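Local coordinates for protein possible TctC subunit of the Tripartite Tricarboxylate Transport(TTT) Family (Rhodopseudomonas palustris, PDB 6HKE) that binds malate as the periplasmic substrate-binding component of a tripartite tricarboxylate transporter, probably delivering it to the membrane components for uptake, at residues V21-K26 with T60-R65; G28-V33 with V78-T83; K124-F129 with A228-F233; L156-L161 with V186-D191; T270-T273 with L278-R281. The protein carries 2 engineered substitutions. One frame throughout, in Å; residues are numbered along the deposited sequence.

Interaction 1 (V21-K26 with T60-R65); sequences VVPFAK and TLAATR. With MLT (D-malate), chain D; LMR ((2S)-2-hydroxybutanedioic acid), chain E.
V21 and P23, at and just past the end of strand 18-22, pack on A62 where helix 61-67, the crossover helix of the parallel beta-alpha-beta unit 49-53/61-67/75-80, passes over the end of this middle strand, bordering the malate pocket. The contact is apolar and has A62 CB as its focus. V21 CG1 reaches A62 CB at 3.6 Å, a methyl-to-methyl approach set by a torsion that leaves CG1 anti to the backbone N (chi1 -180°). P23 closes on the same methyl from its backbone side as well as its ring, with P23 CA 3.7 Å from A62 CB. The CA atoms of P23 and A62 are 5.1 Å apart, a spacing that suits the small alanine side chain lying between strand end and helix.

P23 also faces the other way. Its CB stands 3.5 Å above the plane of the F24 ring, offset toward the rim, while malate occupies the opposite face: C2 of D-malate lies 3.5 Å above the plane over the ring centre, and C3 of the (2S) enantiomer sits over the same face nearer the rim. The ring is thus sandwiched between ligand and proline, and the proline in turn rests on the helix. At the start of that helix, T60 O is gripped twice, by T64 N and by T64 OG1, the latter at 2.8 Å from T60 O and well above the carbonyl plane.

Strand 18-22 lies between parallel strands 49-53 and 75-80, through backbone bonds such as V22 with E52 and V21 with V78, and A62 also touches I77.

Interaction 2 (G28-V33 with V78-T83); sequences GPTDTV and VGHLGT. With LMR ((2S)-2-hydroxybutanedioic acid), chain E; MLT (D-malate), chain D.
T30 and H80 form one wall of the malate pocket, T30 from the first turn of helix 29-45 and H80 from the end of strand 75-80. T30 OG1 lies near the plane of the H80 ring at its edge, 3.3 Å from H80 CD2. Farther from the ligand, T30 CG2 slides past V78 and touches V78 CG1 at 3.6 Å; with this methyl anti to the backbone N (chi1 -66° for OG1), the hydroxyl is left beside the N-H, on the ligand side.

Both malate enantiomers are modelled here. T30 N donates to one carboxylate, 3.1 Å from O4 of D-malate, with the equivalent bond to O4B of the (2S) form. H80 NE2 takes the other end, 2.8 Å from O1A of (2S)-malate. T30 OG1 is also 2.8 Å from the D-malate hydroxyl O3, although its proton has another acceptor within reach.

H80 is itself held by a capping box at the next helix. H80 N donates to T83 OG1 (3.0 Å, 159°), and G82 N donates to H80 ND1 at 3.0 Å from a position 35° out of the ring plane.

With ND1 used as an acceptor, a proton on NE2 is consistent with its role as donor to malate. The carboxylate at T30 N meets the start of a helix, where the N-H of T30 and the helix dipole would probably stabilise its negative charge.

Interaction 3 (K124-F129 with A228-F233); sequences KDLSEF and AGLPGF
L126 and A228 bring their backbones closest, 6.4 Å between CA atoms, where the first turn of helix 126-136 meets an irregular segment that passes through a type I beta turn from L230 to F233. L126 does the touching with one branch. Its CG is anti to the backbone N (chi1 -168°), which carries CD2 across to segment 228-233. There L126 CD2 lies 3.6 Å from the carbonyl oxygen A228 O. The same methyl is 3.8 Å from L230 CB, and the side chains of L126 and L230 cross at about a right angle. A228 CB adds a looser apolar contact, 4.1 Å from L126 CD2.

The polar groups serve the helix start instead. D125 is its N-cap: D125 OD1 accepts from E128 N (3.2 Å), nearly in line with its own C-O bond. E128 turns back in its turn, and its OE1 receives K124 N at 2.6 Å from the anti side of the carboxylate. An ion pair between K124 NZ and E128 OE2 is long.

L126 also packs on L115 and V209 of the sheet, so the leucine lies between the loop 228-233 and strands 102-118 and 205-210. No hydrogen bond crosses between 124-129 and 228-233: the attachment is dispersive, with one methyl against a carbonyl oxygen and two carbon side chains, while the hydrogen bonds within each segment fix its own turn.

Interaction 4 (L156-L161 with V186-D191); sequences LLLNRL and VDYMCD
N159 and Y188 supply the polar part of the contact between helix 150-162 and strand 188-192, whose short segments approach to 9.7 Å between axes. Y188 OH donates to N159 OD1 at 2.7 Å. The C=O...donor angle is 119°, and the hydroxyl is tilted from the carbonyl plane rather than lying within it. Seen from the tyrosine, OD1 lies at the ring edge in the ring plane, while the amide and ring planes stand 80° apart. The two side chains come from opposite directions. Y188 CG occupies the position between its backbone N and carbonyl carbon (chi1 68°), which directs the ring toward the helix and carries its hydroxyl to the asparagine. All the touching residues are buried, and the single bond ties the phenol oxygen to the amide oxygen.

The apolar part belongs to L158, one residue earlier on the helix. L158 CD2 lies 3.8 Å from C190 SG and 4.0 Å from Y188 CE2, so this one methyl spans two strand residues on the same face of the sheet, M189 between them pointing away. Its approach to the Y188 ring is oblique.

Strand 188-192 runs between antiparallel strand 102-118 and parallel strand 141-144, with Y188 bonded to A143 and M189 to L116 through the backbone. L158 and Y188 both reach L115 of the long strand, F129 of helix 126-136 meets the Y188 ring edge-to-face, and on the sheet's other face M189 packs against helix 174-182.

Interaction 5 (T270-T273 with L278-R281); sequences TRLT and LVPR
T273 OG1 is hydrogen-bonded to the carbonyl oxygen of R269, one turn back along helix 266-274, while its methyl branch faces V279 in the segment that follows. The torsion accounts for this division: OG1 lies between the backbone N and the carbonyl carbon (chi1 62°), and CG2 is anti to the carbonyl carbon. T273 CG2 then meets V279 CG2 at 3.8 Å, the two side chains meeting at a slant.

L272 reaches the same valine methyl from another direction, with L272 CD1 4.3 Å from V279 CG2. The methyl groups T273 CG2 and L272 CD1 stand 6.3 Å apart, so V279 CG2 sits at the corner of a bent row of three methyls. V279 CG1 is anti to its backbone N (chi1 -180°), leaving CG2 beside that N and turned to the helix. The nearest backbone approach is T273 CA to L278 CA, 5.9 Å.

No hydrogen bond links 270-273 with 278-281. The returning chain is instead tied to other parts: L278 pairs with E110 through the backbone and its O accepts from T109 OG1, while L272 also packs on L36 of helix 29-45.

The arrangement is a short-range reversal at a helix C-terminal end: after helix 266-274 the chain folds back in an extended course, lays a valine against the last turns, and proceeds to helix 287-305, with the side chain of L272 about 12 Å from the bound D-malate.

Overall arrangement
Interactions 1 and 2 have their centres 9 Å apart and cross along the chain, sharing neighbouring strands 18-22 and 75-80 and both touching malate. Interaction 4 is nested inside the loop closed by interaction 3; their centres are 12 Å apart and they touch through F233 with L158 and L161, and F129 with Y188. Interaction 3 lies opposite interaction 1 across the chain's centre, 33 Å between their centres; interaction 4 reaches the same mixed sheet as interactions 1 and 2. P29 packs on D191 where interactions 2 and 4 meet, consistent with a ligand cleft between two lobes of a periplasmic binding protein. Interaction 5 comes last, its nearest atoms about 5 Å from interaction 2.

Interaction 1 (V21-K26 with T60-R65)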
# COMPACT_ATOMS: atom_id res chain seq x y z
N VAL A 21 -2.12 -12.75 -6.87
CA VAL A 21 -1.01 -12.86 -5.90
C VAL A 21 -0.92 -11.53 -5.17
O VAL A 21 -0.93 -10.49 -5.83
CB VAL A 21 0.29 -13.24 -6.64
CG1 VAL A 21 1.44 -13.37 -5.65
CG2 VAL A 21 0.12 -14.53 -7.41
N VAL A 22 -0.83 -11.61 -3.84
CA VAL A 22 -0.63 -10.49 -2.89
C VAL A 22 0.74 -10.67 -2.23
O VAL A 22 1.02 -11.76 -1.71
CB VAL A 22 -1.78 -10.43 -1.86
CG1 VAL A 22 -1.44 -9.52 -0.70
CG2 VAL A 22 -3.10 -10.00 -2.51
N PRO A 23 1.63 -9.65 -2.27
CA PRO A 23 2.99 -9.78 -1.74
C PRO A 23 3.11 -9.84 -0.21
O PRO A 23 4.21 -10.08 0.30
CB PRO A 23 3.72 -8.49 -2.18
CG PRO A 23 2.81 -7.83 -3.19
CD PRO A 23 1.41 -8.35 -2.93
N PHE A 24 2.00 -9.57 0.50
CA PHE A 24 2.01 -9.33 1.96
C PHE A 24 1.07 -10.28 2.70
O PHE A 24 0.17 -10.88 2.11
CB PHE A 24 1.68 -7.87 2.21
CG PHE A 24 2.70 -6.96 1.58
CD1 PHE A 24 3.96 -6.85 2.14
CD2 PHE A 24 2.43 -6.27 0.41
CE1 PHE A 24 4.92 -6.04 1.55
CE2 PHE A 24 3.39 -5.46 -0.17
CZ PHE A 24 4.64 -5.35 0.40
N ALA A 25 1.32 -10.38 3.99
CA ALA A 25 0.62 -11.31 4.92
C ALA A 25 -0.87 -11.01 4.92
O ALA A 25 -1.27 -9.81 4.76
CB ALA A 25 1.22 -11.18 6.30
N LYS A 26 -1.66 -12.07 5.06
CA LYS A 26 -3.14 -12.04 5.20
C LYS A 26 -3.51 -11.05 6.32
O LYS A 26 -2.73 -10.89 7.29
CB LYS A 26 -3.64 -13.47 5.45
CG LYS A 26 -5.15 -13.64 5.31
CD LYS A 26 -5.66 -15.05 5.58
CE LYS A 26 -7.15 -15.20 5.26
NZ LYS A 26 -7.67 -16.54 5.64
N THR A 60 8.67 -7.90 -2.78
CA THR A 60 8.98 -7.86 -4.23
C THR A 60 9.07 -9.25 -4.85
O THR A 60 9.01 -9.28 -6.09
CB THR A 60 10.28 -7.11 -4.52
OG1 THR A 60 11.36 -7.85 -3.95
CG2 THR A 60 10.24 -5.70 -3.97
N LEU A 61 9.22 -10.32 -4.07
CA LEU A 61 9.26 -11.72 -4.57
C LEU A 61 8.00 -12.03 -5.37
O LEU A 61 8.14 -12.62 -6.43
CB LEU A 61 9.41 -12.72 -3.42
CG LEU A 61 9.30 -14.19 -3.84
CD1 LEU A 61 10.50 -14.59 -4.69
CD2 LEU A 61 9.18 -15.10 -2.64
N ALA A 62 6.80 -11.68 -4.87
CA ALA A 62 5.53 -11.97 -5.56
C ALA A 62 5.59 -11.40 -6.98
O ALA A 62 5.30 -12.15 -7.92
CB ALA A 62 4.35 -11.41 -4.83
N ALA A 63 5.94 -10.12 -7.09
CA ALA A 63 5.99 -9.36 -8.36
C ALA A 63 7.06 -9.98 -9.26
O ALA A 63 6.85 -10.03 -10.49
CB ALA A 63 6.23 -7.89 -8.10
N THR A 64 8.17 -10.43 -8.69
CA THR A 64 9.25 -11.10 -9.46
C THR A 64 8.70 -12.40 -10.07
O THR A 64 8.91 -12.62 -11.27
CB THR A 64 10.49 -11.32 -8.60
OG1 THR A 64 10.86 -10.04 -8.10
CG2 THR A 64 11.63 -11.94 -9.38
N ARG A 65 8.02 -13.24 -9.28
CA ARG A 65 7.47 -14.53 -9.79
C ARG A 65 6.39 -14.22 -10.84
O ARG A 65 6.37 -14.91 -11.86
CB ARG A 65 6.94 -15.43 -8.66
CG ARG A 65 8.05 -16.22 -7.97
CD ARG A 65 7.57 -17.48 -7.25
NE ARG A 65 8.60 -18.01 -6.36
CZ ARG A 65 8.39 -18.59 -5.17
NH1 ARG A 65 9.42 -19.00 -4.45
NH2 ARG A 65 7.16 -18.73 -4.70
C1 MLT D . 3.02 -2.29 2.65
O1 MLT D . 3.44 -1.84 1.56
O2 MLT D . 3.41 -1.79 3.73
C2 MLT D . 2.07 -3.47 2.64
O3 MLT D . 0.93 -3.37 1.77
C3 MLT D . 1.45 -3.70 3.98
C4 MLT D . 0.61 -4.93 3.76
O4 MLT D . -0.23 -4.95 2.82
O5 MLT D . 0.83 -5.89 4.53
C1 LMR E . 3.03 -2.11 2.92
O1A LMR E . 3.53 -2.35 1.81
O1B LMR E . 3.50 -1.27 3.74
C2 LMR E . 1.75 -2.86 3.30
O2 LMR E . 0.73 -2.82 2.31
C3 LMR E . 2.01 -4.34 3.61
C4 LMR E . 0.65 -5.02 3.68
O4A LMR E . 0.29 -5.47 4.78
O4B LMR E . -0.06 -5.05 2.65

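Interaction 2 (G28-V33 with V78-T83)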
# COMPACT_ATOMS: atom_id res chain seq x y z
N GLY A 28 -3.58 -7.76 6.30
CA GLY A 28 -3.04 -6.40 6.07
C GLY A 28 -3.77 -5.66 4.95
O GLY A 28 -4.66 -6.21 4.31
N PRO A 29 -3.43 -4.38 4.70
CA PRO A 29 -4.19 -3.54 3.77
C PRO A 29 -4.29 -4.11 2.36
O PRO A 29 -5.39 -4.11 1.81
CB PRO A 29 -3.41 -2.22 3.72
CG PRO A 29 -2.04 -2.55 4.32
CD PRO A 29 -2.29 -3.68 5.30
N THR A 30 -3.17 -4.57 1.79
CA THR A 30 -3.13 -5.03 0.39
C THR A 30 -4.03 -6.26 0.27
O THR A 30 -4.90 -6.30 -0.63
CB THR A 30 -1.70 -5.26 -0.10
OG1 THR A 30 -0.99 -4.02 -0.15
CG2 THR A 30 -1.68 -5.87 -1.48
N ASP A 31 -3.84 -7.24 1.16
CA ASP A 31 -4.69 -8.45 1.27
C ASP A 31 -6.18 -8.07 1.42
O ASP A 31 -7.00 -8.67 0.72
CB ASP A 31 -4.22 -9.29 2.45
CG ASP A 31 -5.07 -10.52 2.66
OD1 ASP A 31 -4.92 -11.46 1.88
OD2 ASP A 31 -5.91 -10.49 3.58
N THR A 32 -6.50 -7.11 2.28
CA THR A 32 -7.89 -6.71 2.63
C THR A 32 -8.58 -6.15 1.37
O THR A 32 -9.71 -6.57 1.07
CB THR A 32 -7.90 -5.69 3.77
OG1 THR A 32 -7.50 -6.39 4.95
CG2 THR A 32 -9.24 -5.01 3.98
N VAL A 33 -7.88 -5.28 0.65
CA VAL A 33 -8.34 -4.63 -0.60
C VAL A 33 -8.58 -5.70 -1.67
O VAL A 33 -9.67 -5.69 -2.30
CB VAL A 33 -7.33 -3.56 -1.06
CG1 VAL A 33 -7.67 -3.03 -2.44
CG2 VAL A 33 -7.25 -2.41 -0.07
N VAL A 78 -1.22 -7.98 -7.37
CA VAL A 78 -1.54 -6.69 -6.72
C VAL A 78 -0.22 -6.00 -6.40
O VAL A 78 0.61 -6.58 -5.67
CB VAL A 78 -2.39 -6.86 -5.47
CG1 VAL A 78 -2.73 -5.51 -4.86
CG2 VAL A 78 -3.66 -7.64 -5.77
N GLY A 79 -0.03 -4.81 -6.97
CA GLY A 79 1.11 -3.94 -6.66
C GLY A 79 0.62 -2.65 -6.05
O GLY A 79 -0.58 -2.35 -6.12
N HIS A 80 1.52 -1.87 -5.48
CA HIS A 80 1.15 -0.58 -4.87
C HIS A 80 2.34 0.38 -4.98
O HIS A 80 3.35 0.00 -5.62
CB HIS A 80 0.60 -0.81 -3.47
CG HIS A 80 1.55 -1.41 -2.49
ND1 HIS A 80 2.91 -1.30 -2.62
CD2 HIS A 80 1.32 -2.04 -1.32
CE1 HIS A 80 3.50 -1.87 -1.58
NE2 HIS A 80 2.52 -2.34 -0.76
N LEU A 81 2.20 1.54 -4.37
CA LEU A 81 3.19 2.64 -4.39
C LEU A 81 4.59 2.10 -4.06
O LEU A 81 5.54 2.68 -4.59
CB LEU A 81 2.74 3.72 -3.41
CG LEU A 81 3.79 4.77 -3.03
CD1 LEU A 81 3.13 6.09 -2.71
CD2 LEU A 81 4.60 4.29 -1.84
N GLY A 82 4.70 1.06 -3.22
CA GLY A 82 6.00 0.43 -2.88
C GLY A 82 6.50 -0.50 -3.97
O GLY A 82 7.55 -0.24 -4.57
N THR A 83 5.79 -1.59 -4.24
CA THR A 83 6.32 -2.71 -5.06
C THR A 83 6.52 -2.24 -6.49
O THR A 83 7.42 -2.78 -7.16
CB THR A 83 5.37 -3.90 -5.01
OG1 THR A 83 4.12 -3.46 -5.54
CG2 THR A 83 5.21 -4.43 -3.60
C1 LMR E . 3.03 -2.11 2.92
O1A LMR E . 3.53 -2.35 1.81
O1B LMR E . 3.50 -1.27 3.74
C2 LMR E . 1.75 -2.86 3.30
O2 LMR E . 0.73 -2.82 2.31
C3 LMR E . 2.01 -4.34 3.61
C4 LMR E . 0.65 -5.02 3.68
O4A LMR E . 0.29 -5.47 4.78
O4B LMR E . -0.06 -5.05 2.65
C1 MLT D . 3.02 -2.29 2.65
O1 MLT D . 3.44 -1.84 1.56
O2 MLT D . 3.41 -1.79 3.73
C2 MLT D . 2.07 -3.47 2.64
O3 MLT D . 0.93 -3.37 1.77
C3 MLT D . 1.45 -3.70 3.98
C4 MLT D . 0.61 -4.93 3.76
O4 MLT D . -0.23 -4.95 2.82
O5 MLT D . 0.83 -5.89 4.53

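Interaction 3 (K124-F129 with A228-F233)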
# COMPACT_ATOMS: atom_id res chain seq x y z
N LYS A 124 3.32 13.70 22.36
CA LYS A 124 1.85 13.94 22.26
C LYS A 124 1.53 14.58 20.90
O LYS A 124 0.37 14.46 20.48
CB LYS A 124 1.38 14.76 23.46
CG LYS A 124 1.50 14.01 24.78
CD LYS A 124 0.75 14.65 25.94
CE LYS A 124 1.58 14.76 27.20
NZ LYS A 124 2.69 15.74 27.05
N ASP A 125 2.53 15.17 20.23
CA ASP A 125 2.37 15.75 18.88
C ASP A 125 3.68 15.59 18.10
O ASP A 125 4.63 14.99 18.66
CB ASP A 125 1.89 17.20 18.97
CG ASP A 125 2.85 18.10 19.70
OD1 ASP A 125 4.06 18.05 19.41
OD2 ASP A 125 2.39 18.85 20.57
N LEU A 126 3.73 16.11 16.87
CA LEU A 126 4.83 15.84 15.91
C LEU A 126 6.10 16.59 16.32
O LEU A 126 7.21 16.05 16.09
CB LEU A 126 4.37 16.23 14.50
CG LEU A 126 5.31 15.74 13.40
CD1 LEU A 126 5.15 14.24 13.19
CD2 LEU A 126 5.06 16.49 12.10
N SER A 127 5.94 17.80 16.87
CA SER A 127 7.00 18.58 17.57
C SER A 127 7.76 17.67 18.54
O SER A 127 8.94 17.41 18.31
CB SER A 127 6.41 19.76 18.30
OG SER A 127 6.04 20.78 17.39
N GLU A 128 7.10 17.22 19.60
CA GLU A 128 7.67 16.32 20.64
C GLU A 128 8.19 15.03 19.99
O GLU A 128 9.21 14.50 20.45
CB GLU A 128 6.62 15.94 21.69
CG GLU A 128 6.17 17.10 22.57
CD GLU A 128 5.10 16.72 23.58
OE1 GLU A 128 4.67 15.54 23.57
OE2 GLU A 128 4.68 17.60 24.37
N PHE A 129 7.49 14.54 18.96
CA PHE A 129 7.81 13.26 18.30
C PHE A 129 9.21 13.31 17.69
O PHE A 129 9.97 12.35 17.89
CB PHE A 129 6.74 12.90 17.27
CG PHE A 129 7.05 11.65 16.51
CD1 PHE A 129 7.98 11.67 15.48
CD2 PHE A 129 6.46 10.44 16.84
CE1 PHE A 129 8.28 10.51 14.79
CE2 PHE A 129 6.76 9.29 16.14
CZ PHE A 129 7.67 9.32 15.12
N ALA A 228 0.81 20.29 10.96
CA ALA A 228 1.71 19.94 12.08
C ALA A 228 3.18 20.27 11.76
O ALA A 228 4.05 19.88 12.58
CB ALA A 228 1.53 18.47 12.44
N GLY A 229 3.45 20.97 10.65
CA GLY A 229 4.75 21.60 10.33
C GLY A 229 5.61 20.82 9.33
O GLY A 229 6.70 21.33 9.01
N LEU A 230 5.17 19.67 8.80
CA LEU A 230 6.00 18.82 7.91
C LEU A 230 5.29 18.60 6.58
O LEU A 230 4.88 17.48 6.26
CB LEU A 230 6.32 17.50 8.63
CG LEU A 230 7.64 16.84 8.23
CD1 LEU A 230 8.83 17.69 8.68
CD2 LEU A 230 7.74 15.45 8.82
N PRO A 231 5.12 19.65 5.75
CA PRO A 231 4.34 19.54 4.52
C PRO A 231 4.95 18.57 3.49
O PRO A 231 4.22 18.09 2.65
CB PRO A 231 4.27 20.99 4.02
CG PRO A 231 5.52 21.63 4.58
CD PRO A 231 5.67 21.01 5.95
N GLY A 232 6.25 18.26 3.60
CA GLY A 232 6.91 17.29 2.72
C GLY A 232 6.37 15.88 2.91
O GLY A 232 6.63 15.03 2.06
N PHE A 233 5.71 15.60 4.04
CA PHE A 233 5.25 14.22 4.37
C PHE A 233 3.86 14.00 3.77
O PHE A 233 2.88 14.13 4.51
CB PHE A 233 5.34 13.99 5.87
CG PHE A 233 5.06 12.57 6.27
CD1 PHE A 233 5.77 11.53 5.71
CD2 PHE A 233 4.06 12.27 7.18
CE1 PHE A 233 5.49 10.22 6.06
CE2 PHE A 233 3.79 10.97 7.55
CZ PHE A 233 4.51 9.94 6.98

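Interaction 4 (L156-L161 with V186-D191)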
# COMPACT_ATOMS: atom_id res chain seq x y z
N LEU A 156 10.91 5.94 5.64
CA LEU A 156 12.17 6.51 5.12
C LEU A 156 11.95 8.00 4.77
O LEU A 156 12.85 8.82 5.04
CB LEU A 156 12.63 5.68 3.92
CG LEU A 156 13.95 6.13 3.30
CD1 LEU A 156 14.73 4.95 2.76
CD2 LEU A 156 13.69 7.16 2.19
N LEU A 157 10.78 8.34 4.21
CA LEU A 157 10.49 9.74 3.85
C LEU A 157 10.40 10.57 5.13
O LEU A 157 11.07 11.63 5.20
CB LEU A 157 9.17 9.84 3.07
CG LEU A 157 8.78 11.27 2.72
CD1 LEU A 157 9.93 11.99 2.02
CD2 LEU A 157 7.54 11.29 1.85
N LEU A 158 9.60 10.11 6.09
CA LEU A 158 9.42 10.77 7.41
C LEU A 158 10.78 10.91 8.11
O LEU A 158 11.14 12.03 8.49
CB LEU A 158 8.41 9.95 8.22
CG LEU A 158 8.16 10.42 9.64
CD1 LEU A 158 7.37 11.71 9.67
CD2 LEU A 158 7.43 9.34 10.41
N ASN A 159 11.53 9.82 8.27
CA ASN A 159 12.82 9.82 9.00
C ASN A 159 13.83 10.77 8.32
O ASN A 159 14.56 11.45 9.06
CB ASN A 159 13.38 8.41 9.17
CG ASN A 159 12.54 7.59 10.11
OD1 ASN A 159 11.62 8.09 10.76
ND2 ASN A 159 12.84 6.31 10.18
N ARG A 160 13.86 10.84 6.99
CA ARG A 160 14.75 11.77 6.23
C ARG A 160 14.30 13.23 6.40
O ARG A 160 15.18 14.11 6.41
CB ARG A 160 14.78 11.45 4.74
CG ARG A 160 15.86 10.44 4.41
CD ARG A 160 15.83 10.02 2.96
NE ARG A 160 16.59 8.78 2.83
CZ ARG A 160 17.57 8.56 1.96
NH1 ARG A 160 17.93 9.50 1.10
NH2 ARG A 160 18.16 7.38 1.95
N LEU A 161 13.00 13.47 6.47
CA LEU A 161 12.44 14.81 6.72
C LEU A 161 12.85 15.26 8.12
O LEU A 161 13.27 16.42 8.25
CB LEU A 161 10.92 14.77 6.53
CG LEU A 161 10.46 14.77 5.07
CD1 LEU A 161 8.96 14.57 4.97
CD2 LEU A 161 10.89 16.05 4.37
N VAL A 186 7.00 -2.59 19.01
CA VAL A 186 7.64 -1.56 18.13
C VAL A 186 7.04 -0.19 18.48
O VAL A 186 5.96 -0.15 19.11
CB VAL A 186 7.49 -1.92 16.64
CG1 VAL A 186 8.32 -3.14 16.27
CG2 VAL A 186 6.04 -2.13 16.25
N ASP A 187 7.73 0.88 18.09
CA ASP A 187 7.48 2.26 18.58
C ASP A 187 6.59 3.01 17.59
O ASP A 187 5.54 3.52 18.01
CB ASP A 187 8.81 2.94 18.87
CG ASP A 187 9.48 2.25 20.05
OD1 ASP A 187 8.91 2.32 21.15
OD2 ASP A 187 10.48 1.55 19.83
N TYR A 188 6.97 3.06 16.32
CA TYR A 188 6.08 3.67 15.31
C TYR A 188 6.20 2.97 13.96
O TYR A 188 6.98 2.03 13.76
CB TYR A 188 6.31 5.18 15.24
CG TYR A 188 7.63 5.66 14.70
CD1 TYR A 188 8.72 5.80 15.53
CD2 TYR A 188 7.74 6.09 13.39
CE1 TYR A 188 9.91 6.32 15.07
CE2 TYR A 188 8.93 6.61 12.91
CZ TYR A 188 10.02 6.73 13.75
OH TYR A 188 11.21 7.23 13.30
N MET A 189 5.36 3.45 13.06
CA MET A 189 4.99 2.79 11.80
C MET A 189 4.26 3.83 10.96
O MET A 189 3.47 4.62 11.54
CB MET A 189 4.05 1.63 12.16
CG MET A 189 3.98 0.52 11.16
SD MET A 189 2.85 -0.68 11.91
CE MET A 189 1.34 -0.34 11.01
N CYS A 190 4.56 3.88 9.66
CA CYS A 190 3.69 4.58 8.69
C CYS A 190 2.85 3.50 8.04
O CYS A 190 3.46 2.52 7.60
CB CYS A 190 4.52 5.37 7.69
SG CYS A 190 5.48 6.65 8.53
N ASP A 191 1.52 3.61 8.12
CA ASP A 191 0.63 2.56 7.58
C ASP A 191 -0.49 3.18 6.72
O ASP A 191 -0.86 4.32 6.93
CB ASP A 191 0.12 1.67 8.72
CG ASP A 191 -0.37 0.29 8.31
OD1 ASP A 191 -0.19 -0.09 7.14
OD2 ASP A 191 -0.94 -0.41 9.19

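Interaction 5 (T270-T273 with L278-R281)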
# COMPACT_ATOMS: atom_id res chain seq x y z
N THR A 270 -18.78 0.76 0.20
CA THR A 270 -18.99 1.06 1.63
C THR A 270 -17.84 0.45 2.45
O THR A 270 -17.40 1.14 3.39
CB THR A 270 -20.40 0.70 2.10
OG1 THR A 270 -20.51 -0.72 2.10
CG2 THR A 270 -21.48 1.29 1.22
N ARG A 271 -17.32 -0.73 2.09
CA ARG A 271 -16.18 -1.32 2.85
C ARG A 271 -14.93 -0.48 2.61
O ARG A 271 -14.30 -0.01 3.58
CB ARG A 271 -15.97 -2.80 2.53
CG ARG A 271 -16.68 -3.76 3.49
CD ARG A 271 -17.07 -5.06 2.78
NE ARG A 271 -16.97 -6.33 3.51
CZ ARG A 271 -15.87 -7.07 3.70
NH1 ARG A 271 -15.95 -8.21 4.36
NH2 ARG A 271 -14.69 -6.66 3.28
N LEU A 272 -14.59 -0.20 1.35
CA LEU A 272 -13.42 0.66 1.03
C LEU A 272 -13.54 2.00 1.77
O LEU A 272 -12.59 2.34 2.50
CB LEU A 272 -13.34 0.87 -0.49
CG LEU A 272 -12.75 -0.29 -1.29
CD1 LEU A 272 -12.85 0.00 -2.78
CD2 LEU A 272 -11.29 -0.53 -0.91
N THR A 273 -14.65 2.72 1.61
CA THR A 273 -14.80 4.12 2.07
C THR A 273 -14.91 4.17 3.60
O THR A 273 -14.39 5.16 4.19
CB THR A 273 -15.93 4.86 1.33
OG1 THR A 273 -17.18 4.23 1.59
CG2 THR A 273 -15.70 4.93 -0.16
N LEU A 278 -10.30 5.44 -1.11
CA LEU A 278 -11.15 6.01 -2.19
C LEU A 278 -11.55 4.90 -3.16
O LEU A 278 -10.72 4.02 -3.44
CB LEU A 278 -10.41 7.11 -2.94
CG LEU A 278 -9.93 8.30 -2.09
CD1 LEU A 278 -9.20 9.32 -2.96
CD2 LEU A 278 -11.09 8.94 -1.36
N VAL A 279 -12.76 4.98 -3.70
CA VAL A 279 -13.19 4.19 -4.89
C VAL A 279 -12.67 4.93 -6.12
O VAL A 279 -13.01 6.09 -6.34
CB VAL A 279 -14.72 4.04 -4.93
CG1 VAL A 279 -15.17 3.23 -6.14
CG2 VAL A 279 -15.23 3.43 -3.63
N PRO A 280 -11.84 4.29 -6.97
CA PRO A 280 -11.38 4.95 -8.19
C PRO A 280 -12.60 5.51 -8.92
O PRO A 280 -13.57 4.79 -9.08
CB PRO A 280 -10.66 3.83 -8.95
CG PRO A 280 -10.18 2.92 -7.86
CD PRO A 280 -11.32 2.92 -6.86
N ARG A 281 -12.55 6.77 -9.32
CA ARG A 281 -13.66 7.41 -10.10
C ARG A 281 -13.69 6.81 -11.50
O ARG A 281 -12.71 6.23 -11.97
CB ARG A 281 -13.48 8.93 -10.09
CG ARG A 281 -13.26 9.52 -8.70
CD ARG A 281 -13.14 11.03 -8.70
NE ARG A 281 -12.05 11.50 -9.55
CZ ARG A 281 -10.77 11.52 -9.20
NH1 ARG A 281 -9.86 11.94 -10.06
NH2 ARG A 281 -10.37 11.09 -8.00